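Long-range contacts in probable diphthine synthase (Aeropyrum pernix, PDB 1WDE), which probably catalyses the S-adenosyl-L-methionine-dependent trimethylation of a modified histidine in elongation factor 2, a step of diphthamide biosynthesis: residues L11-G16 / D28-A33; D34-E39 / A87-G92. All coordinates share one frame; numbering follows the deposited sequence.

Contact 1: L11-G16 / D28-A33; sequences LLVGWG and DAVRRA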
loop_
_atom_site.group_PDB
_atom_site.type_symbol
_atom_site.label_atom_id
_atom_site.label_comp_id
_atom_site.label_asym_id
_atom_site.label_seq_id
_atom_site.Cartn_x
_atom_site.Cartn_y
_atom_site.Cartn_z
ATOM N N LEU A 11 15.222 -14.950 -6.993
ATOM C CA LEU A 11 13.981 -14.644 -7.682
ATOM C C LEU A 11 13.055 -13.936 -6.709
ATOM O O LEU A 11 12.638 -14.532 -5.716
ATOM C CB LEU A 11 13.305 -15.929 -8.171
ATOM C CG LEU A 11 14.130 -16.889 -9.032
ATOM C CD1 LEU A 11 13.232 -18.031 -9.545
ATOM C CD2 LEU A 11 14.738 -16.126 -10.197
ATOM N N LEU A 12 12.763 -12.661 -6.975
ATOM C CA LEU A 12 11.838 -11.890 -6.136
ATOM C C LEU A 12 10.518 -11.993 -6.873
ATOM O O LEU A 12 10.301 -11.303 -7.865
ATOM C CB LEU A 12 12.269 -10.425 -6.021
ATOM C CG LEU A 12 13.396 -10.108 -5.039
ATOM C CD1 LEU A 12 13.425 -8.608 -4.808
ATOM C CD2 LEU A 12 13.163 -10.823 -3.724
ATOM N N VAL A 13 9.638 -12.848 -6.367
ATOM C CA VAL A 13 8.373 -13.128 -7.025
ATOM C C VAL A 13 7.089 -12.563 -6.397
ATOM O O VAL A 13 6.789 -12.823 -5.230
ATOM C CB VAL A 13 8.214 -14.664 -7.138
ATOM C CG1 VAL A 13 7.066 -15.019 -8.072
ATOM C CG2 VAL A 13 9.532 -15.285 -7.621
ATOM N N GLY A 14 6.328 -11.806 -7.185
ATOM C CA GLY A 14 5.059 -11.283 -6.702
ATOM C C GLY A 14 4.025 -12.375 -6.964
ATOM O O GLY A 14 3.909 -12.884 -8.077
ATOM N N TRP A 15 3.276 -12.749 -5.939
ATOM C CA TRP A 15 2.281 -13.804 -6.053
ATOM C C TRP A 15 0.832 -13.323 -6.274
ATOM O O TRP A 15 -0.066 -14.136 -6.467
ATOM C CB TRP A 15 2.332 -14.660 -4.785
ATOM C CG TRP A 15 1.962 -16.099 -4.989
ATOM C CD1 TRP A 15 0.893 -16.754 -4.457
ATOM C CD2 TRP A 15 2.687 -17.071 -5.759
ATOM N NE1 TRP A 15 0.904 -18.076 -4.845
ATOM C CE2 TRP A 15 1.992 -18.297 -5.645
ATOM C CE3 TRP A 15 3.854 -17.022 -6.535
ATOM C CZ2 TRP A 15 2.424 -19.469 -6.277
ATOM C CZ3 TRP A 15 4.286 -18.187 -7.169
ATOM C CH2 TRP A 15 3.567 -19.398 -7.034
ATOM N N GLY A 16 0.599 -12.015 -6.278
ATOM C CA GLY A 16 -0.773 -11.538 -6.418
ATOM C C GLY A 16 -1.348 -11.520 -5.005
ATOM O O GLY A 16 -0.744 -12.088 -4.098
ATOM N N ASP A 28 5.582 -20.802 -12.659
ATOM C CA ASP A 28 6.735 -21.477 -13.261
ATOM C C ASP A 28 8.028 -21.225 -12.461
ATOM O O ASP A 28 8.708 -22.166 -12.034
ATOM C CB ASP A 28 6.915 -20.986 -14.695
ATOM C CG ASP A 28 7.953 -21.783 -15.462
ATOM O OD1 ASP A 28 8.360 -21.328 -16.555
ATOM O OD2 ASP A 28 8.357 -22.864 -14.980
ATOM N N ALA A 29 8.360 -19.955 -12.249
ATOM C CA ALA A 29 9.564 -19.580 -11.511
ATOM C C ALA A 29 9.722 -20.286 -10.174
ATOM O O ALA A 29 10.796 -20.794 -9.857
ATOM C CB ALA A 29 9.591 -18.062 -11.282
ATOM N N VAL A 30 8.656 -20.288 -9.381
ATOM C CA VAL A 30 8.673 -20.906 -8.056
ATOM C C VAL A 30 8.790 -22.424 -8.133
ATOM O O VAL A 30 9.368 -23.060 -7.250
ATOM C CB VAL A 30 7.403 -20.479 -7.248
ATOM C CG1 VAL A 30 7.139 -21.424 -6.098
ATOM C CG2 VAL A 30 7.609 -19.067 -6.698
ATOM N N ARG A 31 8.258 -23.004 -9.200
ATOM C CA ARG A 31 8.329 -24.447 -9.360
ATOM C C ARG A 31 9.741 -24.854 -9.763
ATOM O O ARG A 31 10.232 -25.909 -9.355
ATOM C CB ARG A 31 7.303 -24.919 -10.398
ATOM C CG ARG A 31 5.865 -24.725 -9.919
ATOM C CD ARG A 31 4.800 -25.191 -10.909
ATOM N NE ARG A 31 4.867 -24.503 -12.196
ATOM C CZ ARG A 31 3.825 -24.324 -13.005
ATOM N NH1 ARG A 31 3.979 -23.692 -14.163
ATOM N NH2 ARG A 31 2.621 -24.758 -12.647
ATOM N N ARG A 32 10.403 -23.991 -10.529
ATOM C CA ARG A 32 11.753 -24.263 -11.002
ATOM C C ARG A 32 12.860 -23.872 -10.031
ATOM O O ARG A 32 14.019 -24.228 -10.234
ATOM C CB ARG A 32 11.969 -23.590 -12.365
ATOM C CG ARG A 32 11.114 -24.210 -13.464
ATOM C CD ARG A 32 11.311 -23.529 -14.813
ATOM N NE ARG A 32 10.562 -24.208 -15.870
ATOM C CZ ARG A 32 10.845 -25.428 -16.328
ATOM N NH1 ARG A 32 11.866 -26.111 -15.825
ATOM N NH2 ARG A 32 10.102 -25.974 -17.283
ATOM N N ALA A 33 12.512 -23.154 -8.971
ATOM C CA ALA A 33 13.508 -22.760 -7.979
ATOM C C ALA A 33 13.923 -23.988 -7.160
ATOM O O ALA A 33 13.263 -25.024 -7.208
ATOM C CB ALA A 33 12.936 -21.684 -7.060
#
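With Val30 CG2 set anti to the carbonyl carbon and CG1 anti to the backbone N (chi1 161°), CG2 meets the six-membered ring of Trp15; Leu11 CG, likewise anti to its carbonyl carbon (chi1 -54°), brings CD1 against Ala29. The closest pair is Trp15 CZ3 and Val30 CG2 at 3.5 Å, with Val30 CB 3.9 Å from the same CZ3. The two side chains stand at about a right angle, and the methyl approaches the indole obliquely. Two residues earlier, Val13 CG1 lies 4.3 Å from Val30 CG2, which therefore touches two residues of segment 11-16. Leu11 CD1 sits 4.0 Å from Ala29 CB and 4.4 Å from Ala33 CB, beside the last turn of helix 24-32 and the residue that follows it. On the five-membered ring of the indole, NE1 is satisfied by Ser52 OG of helix 47-57, which probably helps to fix the turn of the ring. Replacing Trp15 by alanine removes the ring, and would probably open a gap beside Val30 CG2 and leave the Ser52 hydroxyl without its indole partner. No hydrogen bond links the two segments, so the helix is held to the strand by apolar packing, with side-chain shape setting the fit.

Contact 2: D34-E39 / A87-G92; sequences DVVYVE and AVVTAG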
loop_
_atom_site.group_PDB
_atom_site.type_symbol
_atom_site.label_atom_id
_atom_site.label_comp_id
_atom_site.label_asym_id
_atom_site.label_seq_id
_atom_site.Cartn_x
_atom_site.Cartn_y
_atom_site.Cartn_z
ATOM N N ASP A 34 15.018 -23.874 -6.419
ATOM C CA ASP A 34 15.489 -24.982 -5.602
ATOM C C ASP A 34 15.016 -24.782 -4.174
ATOM O O ASP A 34 14.776 -25.750 -3.447
ATOM C CB ASP A 34 17.016 -25.077 -5.640
ATOM C CG ASP A 34 17.552 -25.310 -7.045
ATOM O OD1 ASP A 34 17.115 -26.282 -7.697
ATOM O OD2 ASP A 34 18.411 -24.520 -7.498
ATOM N N VAL A 35 14.889 -23.518 -3.780
ATOM C CA VAL A 35 14.426 -23.156 -2.442
ATOM C C VAL A 35 13.375 -22.044 -2.590
ATOM O O VAL A 35 13.472 -21.204 -3.492
ATOM C CB VAL A 35 15.587 -22.630 -1.563
ATOM C CG1 VAL A 35 15.150 -22.574 -0.105
ATOM C CG2 VAL A 35 16.802 -23.523 -1.710
ATOM N N VAL A 36 12.376 -22.046 -1.711
ATOM C CA VAL A 36 11.315 -21.046 -1.759
ATOM C C VAL A 36 10.976 -20.468 -0.390
ATOM O O VAL A 36 10.348 -21.131 0.437
ATOM C CB VAL A 36 10.024 -21.634 -2.348
ATOM C CG1 VAL A 36 8.959 -20.549 -2.447
ATOM C CG2 VAL A 36 10.305 -22.232 -3.717
ATOM N N TYR A 37 11.416 -19.236 -0.150
ATOM C CA TYR A 37 11.124 -18.543 1.095
ATOM C C TYR A 37 9.832 -17.797 0.820
ATOM O O TYR A 37 9.629 -17.273 -0.276
ATOM C CB TYR A 37 12.230 -17.550 1.433
ATOM C CG TYR A 37 13.561 -18.193 1.747
ATOM C CD1 TYR A 37 13.781 -18.829 2.968
ATOM C CD2 TYR A 37 14.599 -18.174 0.820
ATOM C CE1 TYR A 37 15.008 -19.429 3.259
ATOM C CE2 TYR A 37 15.824 -18.770 1.099
ATOM C CZ TYR A 37 16.025 -19.394 2.319
ATOM O OH TYR A 37 17.243 -19.976 2.593
ATOM N N VAL A 38 8.953 -17.760 1.808
ATOM C CA VAL A 38 7.672 -17.095 1.663
ATOM C C VAL A 38 7.474 -16.162 2.844
ATOM O O VAL A 38 7.564 -16.583 3.998
ATOM C CB VAL A 38 6.520 -18.129 1.617
ATOM C CG1 VAL A 38 5.189 -17.430 1.526
ATOM C CG2 VAL A 38 6.703 -19.047 0.434
ATOM N N GLU A 39 7.227 -14.890 2.561
ATOM C CA GLU A 39 7.019 -13.931 3.630
ATOM C C GLU A 39 5.602 -13.394 3.527
ATOM O O GLU A 39 5.162 -12.946 2.470
ATOM C CB GLU A 39 8.076 -12.807 3.574
ATOM C CG GLU A 39 8.045 -11.892 2.365
ATOM C CD GLU A 39 7.091 -10.723 2.544
ATOM O OE1 GLU A 39 7.079 -9.825 1.671
ATOM O OE2 GLU A 39 6.355 -10.698 3.557
ATOM N N ALA A 87 14.108 -18.421 -4.302
ATOM C CA ALA A 87 12.971 -17.552 -4.551
ATOM C C ALA A 87 12.405 -16.985 -3.258
ATOM O O ALA A 87 12.331 -17.683 -2.243
ATOM C CB ALA A 87 11.881 -18.316 -5.300
ATOM N N VAL A 88 12.045 -15.705 -3.297
ATOM C CA VAL A 88 11.422 -15.036 -2.162
ATOM C C VAL A 88 10.069 -14.604 -2.708
ATOM O O VAL A 88 9.983 -13.839 -3.679
ATOM C CB VAL A 88 12.234 -13.811 -1.681
ATOM C CG1 VAL A 88 11.465 -13.072 -0.590
ATOM C CG2 VAL A 88 13.585 -14.267 -1.128
ATOM N N VAL A 89 9.011 -15.124 -2.100
ATOM C CA VAL A 89 7.660 -14.832 -2.549
ATOM C C VAL A 89 6.909 -13.880 -1.638
ATOM O O VAL A 89 6.889 -14.048 -0.422
ATOM C CB VAL A 89 6.830 -16.102 -2.660
ATOM C CG1 VAL A 89 5.502 -15.794 -3.340
ATOM C CG2 VAL A 89 7.605 -17.165 -3.445
ATOM N N THR A 90 6.274 -12.892 -2.260
ATOM C CA THR A 90 5.493 -11.884 -1.557
ATOM C C THR A 90 4.074 -11.851 -2.116
ATOM O O THR A 90 3.874 -12.067 -3.304
ATOM C CB THR A 90 6.134 -10.479 -1.742
ATOM O OG1 THR A 90 7.435 -10.468 -1.134
ATOM C CG2 THR A 90 5.263 -9.392 -1.100
ATOM N N ALA A 91 3.081 -11.619 -1.263
ATOM C CA ALA A 91 1.723 -11.490 -1.768
ATOM C C ALA A 91 1.790 -10.130 -2.500
ATOM O O ALA A 91 2.546 -9.252 -2.101
ATOM C CB ALA A 91 0.721 -11.431 -0.598
ATOM N N GLY A 92 1.038 -9.952 -3.572
ATOM C CA GLY A 92 1.118 -8.687 -4.287
ATOM C C GLY A 92 2.355 -8.637 -5.173
ATOM O O GLY A 92 2.644 -9.585 -5.898
HETATM O O HOH W 1 3.671 -10.972 1.434
#
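Tyr37 is bonded through both its backbone N and its O to strand 85-90: the N donates to Ala87 O at 2.8 Å, and the O accepts from Val89 N at 2.9 Å. Two more bonds continue the parallel ladder, Ala87 N to Val35 O before this pair and Glu39 N to Val89 O after it, the last nearly straight at the hydrogen. The strand directions differ by 27°, evidence of twist. On one face Val36 CG1 rests 3.8 Å from Val89 CG2, and Val38 CG2 packs near Val89 CB; on the other, Tyr37 CB lies beside Val88 CG2.

At the C-terminal end the side chains add a polar link. Thr90 OG1 donates to Glu39 OE1 (2.9 Å), arriving on the anti side of the carboxylate and 31° out of its plane. Glu39 reaches this position with CG between its backbone N and carbonyl carbon (chi1 65°) and a bend at chi2, which brings OE1 to Thr90 OG1. Beyond the paired backbones, a water accepts from Ala91 N and donates to Glu39 O.

Outside the two strands, His100 NE2 and Thr42 OG1 also hydrogen-bond to Glu39 OE1, so three groups bond to one oxygen of a buried residue, which would limit rotation of the carboxylate. Val53 of helix 47-57 packs on Val36, Val38 and Val89. This is the parallel core of a tetrapyrrole-methylase-type domain, whose strand 85-90 leads toward Asp93 and Val96, residues that probably bind S-adenosyl-L-methionine.

In the fold
The centres of contacts 1 and 2 lie about 7 Å apart, and both involve one five-stranded parallel sheet, ordered 62-64, 35-39, 85-90, 9-14, 113-117. Along the chain they come in series: contact 1 packs strand 9-14 against helix 24-32, which is followed after a two-residue link by strand 35-39 of contact 2. This beta-alpha-beta crossover leaves room for strand 85-90 between its two strands. Two probable backbone hydrogen bonds tie the contacts, Leu11 O to Val88 N and Trp15 N to Thr90 O, each 2.8 Å; Trp15 and Gly16 together face Gly92 as a classic beta bulge. Contact 2 thus pairs two strands and contact 1 packs a helix on one face of the sheet whose strand 85-90 leads to the probable cofactor site.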